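Long-range contact in putative type VI secretion protein (Escherichia coli, PDB 6SKI), which probably hydrolyses phospholipids as a toxic effector that is loaded onto the VgrG spike of the type VI secretion system: residues A[306-320]-A[411-423]. Residues are numbered along the deposited sequence; the frame is centred on the assembly and turned at random.
Sequences LPGAHSDIGGGYNPV and AVPNDWANVCLRV
Trp416, Ala417 and Cys420, on the first turns of helix 416-431, pack against the loop that follows strand 303-306 in a buried, mainly apolar contact. The loop belongs to the catalytic domain of the alpha/beta-hydrolase clan. It carries His310, whose ND1 is hydrogen-bonded to Asp245; the pair, with Ser197, is consistent with a Ser-His-Asp catalytic triad. The Trp416 side chain, its CG anti to the backbone N (chi1 -174°), extends toward the start of the loop. There the Pro307 ring crosses it at about a right angle, with CG 3.6 Å from Trp416 CZ2. Ile313 CD1 lies at the indole edge, near the ring plane. The same methyl is 3.5 Å from Cys420 SG. Leu306 CD2 also touches that sulfur and meets Val423 CG2 tip to tip at 4.1 Å. Ala417 CB sits 3.7 Å from Gly315 CA, so helix and loop backbone come close together. Ahead of the helix, the Asn414 amide crosses Pro319 obliquely. Its ND2 gives a weak hydrogen bond to Tyr317 O (2.8 Å, 130° at the hydrogen). Farther out, Val320 CG2 rests 3.6 Å from Pro413 CA. The Asp312 carboxylate turns to other partners: OD2 accepts from the backbone N of His487 and, weakly, from Ala309 N. Outside the contact, Asn101 hydrogen-bonds to both Ala417 O and the Gly314 backbone, linking helix and loop a second time. Apolar packing thus carries most of the contact between helix and loop, and the start of the helix is held mainly by the fit of side chains.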
loop_
_atom_site.group_PDB
_atom_site.type_symbol
_atom_site.label_atom_id
_atom_site.label_comp_id
_atom_site.label_asym_id
_atom_site.label_seq_id
_atom_site.Cartn_x
_atom_site.Cartn_y
_atom_site.Cartn_z
ATOM N N LEU A 306 -6.949 3.941 -15.260
ATOM C CA LEU A 306 -7.059 5.386 -15.246
ATOM C C LEU A 306 -5.721 6.006 -15.617
ATOM O O LEU A 306 -4.669 5.524 -15.181
ATOM C CB LEU A 306 -7.501 5.881 -13.864
ATOM C CG LEU A 306 -8.607 6.933 -13.811
ATOM C CD1 LEU A 306 -9.699 6.604 -14.804
ATOM C CD2 LEU A 306 -9.177 7.013 -12.411
ATOM N N PRO A 307 -5.725 7.064 -16.426
ATOM C CA PRO A 307 -4.463 7.676 -16.850
ATOM C C PRO A 307 -3.670 8.197 -15.663
ATOM O O PRO A 307 -4.214 8.838 -14.763
ATOM C CB PRO A 307 -4.924 8.813 -17.769
ATOM C CG PRO A 307 -6.308 9.103 -17.297
ATOM C CD PRO A 307 -6.869 7.744 -17.049
ATOM N N GLY A 308 -2.384 7.906 -15.662
ATOM C CA GLY A 308 -1.510 8.357 -14.598
ATOM C C GLY A 308 -0.458 7.315 -14.294
ATOM O O GLY A 308 -0.471 6.204 -14.814
ATOM N N ALA A 309 0.460 7.698 -13.425
ATOM C CA ALA A 309 1.515 6.818 -12.970
ATOM C C ALA A 309 1.039 6.070 -11.727
ATOM O O ALA A 309 -0.147 6.089 -11.388
ATOM C CB ALA A 309 2.790 7.629 -12.717
ATOM N N HIS A 310 1.962 5.401 -11.043
ATOM C CA HIS A 310 1.608 4.593 -9.882
ATOM C C HIS A 310 1.129 5.469 -8.729
ATOM O O HIS A 310 0.045 5.251 -8.167
ATOM C CB HIS A 310 2.826 3.765 -9.484
ATOM C CG HIS A 310 2.557 2.746 -8.431
ATOM N ND1 HIS A 310 1.816 1.612 -8.671
ATOM C CD2 HIS A 310 2.965 2.666 -7.145
ATOM C CE1 HIS A 310 1.759 0.888 -7.571
ATOM N NE2 HIS A 310 2.450 1.505 -6.630
ATOM N N SER A 311 1.913 6.486 -8.384
ATOM C CA SER A 311 1.560 7.421 -7.332
ATOM C C SER A 311 0.685 8.559 -7.839
ATOM O O SER A 311 0.432 9.512 -7.099
ATOM C CB SER A 311 2.827 7.976 -6.679
ATOM O OG SER A 311 3.207 7.198 -5.560
ATOM N N ASP A 312 0.213 8.474 -9.080
ATOM C CA ASP A 312 -0.849 9.336 -9.573
ATOM C C ASP A 312 -2.195 8.647 -9.490
ATOM O O ASP A 312 -3.228 9.283 -9.713
ATOM C CB ASP A 312 -0.577 9.756 -11.021
ATOM C CG ASP A 312 0.479 10.820 -11.122
ATOM O OD1 ASP A 312 0.430 11.772 -10.318
ATOM O OD2 ASP A 312 1.355 10.708 -12.000
ATOM N N ILE A 313 -2.198 7.364 -9.164
ATOM C CA ILE A 313 -3.404 6.605 -8.896
ATOM C C ILE A 313 -3.569 6.371 -7.405
ATOM O O ILE A 313 -4.665 6.515 -6.862
ATOM C CB ILE A 313 -3.390 5.267 -9.668
ATOM C CG1 ILE A 313 -3.229 5.520 -11.165
ATOM C CG2 ILE A 313 -4.638 4.465 -9.373
ATOM C CD1 ILE A 313 -4.380 6.225 -11.808
ATOM N N GLY A 314 -2.484 6.032 -6.720
ATOM C CA GLY A 314 -2.564 5.828 -5.295
ATOM C C GLY A 314 -2.096 6.977 -4.439
ATOM O O GLY A 314 -2.107 6.856 -3.211
ATOM N N GLY A 315 -1.685 8.086 -5.037
ATOM C CA GLY A 315 -1.188 9.215 -4.284
ATOM C C GLY A 315 0.257 9.032 -3.855
ATOM O O GLY A 315 0.809 7.934 -3.866
ATOM N N GLY A 316 0.878 10.139 -3.465
ATOM C CA GLY A 316 2.242 10.063 -2.986
ATOM C C GLY A 316 3.183 11.087 -3.578
ATOM O O GLY A 316 4.386 11.050 -3.315
ATOM N N TYR A 317 2.655 12.003 -4.383
ATOM C CA TYR A 317 3.451 13.044 -5.015
ATOM C C TYR A 317 3.204 14.366 -4.303
ATOM O O TYR A 317 2.053 14.739 -4.063
ATOM C CB TYR A 317 3.112 13.175 -6.498
ATOM C CG TYR A 317 3.717 12.100 -7.368
ATOM C CD1 TYR A 317 5.082 11.867 -7.370
ATOM C CD2 TYR A 317 2.925 11.336 -8.206
ATOM C CE1 TYR A 317 5.636 10.894 -8.168
ATOM C CE2 TYR A 317 3.472 10.365 -9.012
ATOM C CZ TYR A 317 4.825 10.145 -8.987
ATOM O OH TYR A 317 5.372 9.173 -9.790
ATOM N N ASN A 318 4.286 15.062 -3.965
ATOM C CA ASN A 318 4.172 16.312 -3.233
ATOM C C ASN A 318 3.575 17.409 -4.114
ATOM O O ASN A 318 3.719 17.383 -5.340
ATOM C CB ASN A 318 5.534 16.737 -2.698
ATOM C CG ASN A 318 6.321 15.578 -2.145
ATOM O OD1 ASN A 318 6.737 14.691 -2.879
ATOM N ND2 ASN A 318 6.514 15.569 -0.835
ATOM N N PRO A 319 2.892 18.380 -3.513
ATOM C CA PRO A 319 2.252 19.437 -4.298
ATOM C C PRO A 319 3.262 20.357 -4.967
ATOM O O PRO A 319 4.461 20.333 -4.685
ATOM C CB PRO A 319 1.427 20.189 -3.248
ATOM C CG PRO A 319 1.203 19.166 -2.179
ATOM C CD PRO A 319 2.533 18.499 -2.093
ATOM N N VAL A 320 2.738 21.187 -5.872
ATOM C CA VAL A 320 3.579 22.032 -6.716
ATOM C C VAL A 320 4.359 23.047 -5.886
ATOM O O VAL A 320 5.526 23.340 -6.177
ATOM C CB VAL A 320 2.719 22.718 -7.793
ATOM C CG1 VAL A 320 3.288 24.074 -8.167
ATOM C CG2 VAL A 320 2.635 21.842 -9.017
ATOM N N ALA A 411 7.390 21.487 -11.969
ATOM C CA ALA A 411 6.170 21.739 -11.205
ATOM C C ALA A 411 5.017 20.864 -11.697
ATOM O O ALA A 411 3.976 21.350 -12.144
ATOM C CB ALA A 411 5.793 23.223 -11.255
ATOM N N VAL A 412 5.219 19.554 -11.606
ATOM C CA VAL A 412 4.184 18.596 -11.983
ATOM C C VAL A 412 3.117 18.572 -10.895
ATOM O O VAL A 412 3.405 18.190 -9.752
ATOM C CB VAL A 412 4.773 17.198 -12.220
ATOM C CG1 VAL A 412 3.784 16.334 -12.977
ATOM C CG2 VAL A 412 6.082 17.297 -12.981
ATOM N N PRO A 413 1.886 18.973 -11.198
ATOM C CA PRO A 413 0.829 18.960 -10.183
ATOM C C PRO A 413 0.409 17.546 -9.807
ATOM O O PRO A 413 0.440 16.624 -10.622
ATOM C CB PRO A 413 -0.307 19.727 -10.864
ATOM C CG PRO A 413 -0.083 19.440 -12.308
ATOM C CD PRO A 413 1.397 19.527 -12.471
ATOM N N ASN A 414 0.014 17.385 -8.543
ATOM C CA ASN A 414 -0.381 16.098 -7.986
ATOM C C ASN A 414 -1.892 15.958 -7.832
ATOM O O ASN A 414 -2.354 15.211 -6.964
ATOM C CB ASN A 414 0.308 15.881 -6.640
ATOM C CG ASN A 414 -0.294 16.720 -5.534
ATOM O OD1 ASN A 414 -0.773 17.826 -5.769
ATOM N ND2 ASN A 414 -0.274 16.196 -4.317
ATOM N N ASP A 415 -2.670 16.647 -8.659
ATOM C CA ASP A 415 -4.108 16.744 -8.464
ATOM C C ASP A 415 -4.894 15.596 -9.079
ATOM O O ASP A 415 -6.122 15.578 -8.953
ATOM C CB ASP A 415 -4.622 18.065 -9.038
ATOM C CG ASP A 415 -4.051 19.268 -8.332
ATOM O OD1 ASP A 415 -4.351 19.454 -7.136
ATOM O OD2 ASP A 415 -3.298 20.029 -8.971
ATOM N N TRP A 416 -4.243 14.643 -9.739
ATOM C CA TRP A 416 -4.972 13.537 -10.344
ATOM C C TRP A 416 -5.200 12.392 -9.367
ATOM O O TRP A 416 -6.127 11.591 -9.560
ATOM C CB TRP A 416 -4.227 13.033 -11.583
ATOM C CG TRP A 416 -4.988 12.004 -12.342
ATOM C CD1 TRP A 416 -4.723 10.672 -12.407
ATOM C CD2 TRP A 416 -6.157 12.222 -13.134
ATOM N NE1 TRP A 416 -5.651 10.044 -13.199
ATOM C CE2 TRP A 416 -6.544 10.976 -13.656
ATOM C CE3 TRP A 416 -6.914 13.351 -13.455
ATOM C CZ2 TRP A 416 -7.652 10.826 -14.481
ATOM C CZ3 TRP A 416 -8.011 13.201 -14.271
ATOM C CH2 TRP A 416 -8.371 11.949 -14.776
ATOM N N ALA A 417 -4.431 12.339 -8.287
ATOM C CA ALA A 417 -4.701 11.378 -7.238
ATOM C C ALA A 417 -5.924 11.757 -6.427
ATOM O O ALA A 417 -6.544 10.878 -5.829
ATOM C CB ALA A 417 -3.488 11.244 -6.315
ATOM N N ASN A 418 -6.332 13.025 -6.461
ATOM C CA ASN A 418 -7.610 13.401 -5.872
ATOM C C ASN A 418 -8.767 12.884 -6.716
ATOM O O ASN A 418 -9.798 12.462 -6.181
ATOM C CB ASN A 418 -7.683 14.917 -5.722
ATOM C CG ASN A 418 -6.645 15.453 -4.767
ATOM O OD1 ASN A 418 -6.185 14.747 -3.874
ATOM N ND2 ASN A 418 -6.260 16.707 -4.956
ATOM N N VAL A 419 -8.605 12.891 -8.039
ATOM C CA VAL A 419 -9.606 12.292 -8.914
ATOM C C VAL A 419 -9.701 10.796 -8.658
ATOM O O VAL A 419 -10.799 10.233 -8.561
ATOM C CB VAL A 419 -9.269 12.591 -10.385
ATOM C CG1 VAL A 419 -10.268 11.925 -11.309
ATOM C CG2 VAL A 419 -9.221 14.085 -10.628
ATOM N N CYS A 420 -8.553 10.127 -8.538
ATOM C CA CYS A 420 -8.573 8.698 -8.245
ATOM C C CYS A 420 -9.179 8.421 -6.874
ATOM O O CYS A 420 -9.891 7.424 -6.694
ATOM C CB CYS A 420 -7.158 8.141 -8.337
ATOM S SG CYS A 420 -6.461 8.292 -9.988
ATOM N N LEU A 421 -8.921 9.305 -5.911
ATOM C CA LEU A 421 -9.563 9.227 -4.608
ATOM C C LEU A 421 -11.074 9.297 -4.735
ATOM O O LEU A 421 -11.795 8.534 -4.090
ATOM C CB LEU A 421 -9.062 10.363 -3.724
ATOM C CG LEU A 421 -9.516 10.345 -2.272
ATOM C CD1 LEU A 421 -9.039 9.094 -1.572
ATOM C CD2 LEU A 421 -9.021 11.582 -1.581
ATOM N N ARG A 422 -11.571 10.229 -5.542
ATOM C CA ARG A 422 -13.014 10.385 -5.684
ATOM C C ARG A 422 -13.634 9.181 -6.378
ATOM O O ARG A 422 -14.757 8.780 -6.056
ATOM C CB ARG A 422 -13.327 11.678 -6.427
ATOM C CG ARG A 422 -13.085 12.889 -5.564
ATOM C CD ARG A 422 -12.869 14.142 -6.361
ATOM N NE ARG A 422 -12.202 15.150 -5.547
ATOM C CZ ARG A 422 -12.835 16.113 -4.892
ATOM N NH1 ARG A 422 -14.155 16.198 -4.949
ATOM N NH2 ARG A 422 -12.150 16.987 -4.175
ATOM N N VAL A 423 -12.910 8.575 -7.318
ATOM C CA VAL A 423 -13.415 7.358 -7.949
ATOM C C VAL A 423 -13.504 6.221 -6.937
ATOM O O VAL A 423 -14.508 5.495 -6.879
ATOM C CB VAL A 423 -12.544 6.975 -9.155
ATOM C CG1 VAL A 423 -13.128 5.769 -9.853
ATOM C CG2 VAL A 423 -12.451 8.131 -10.120
#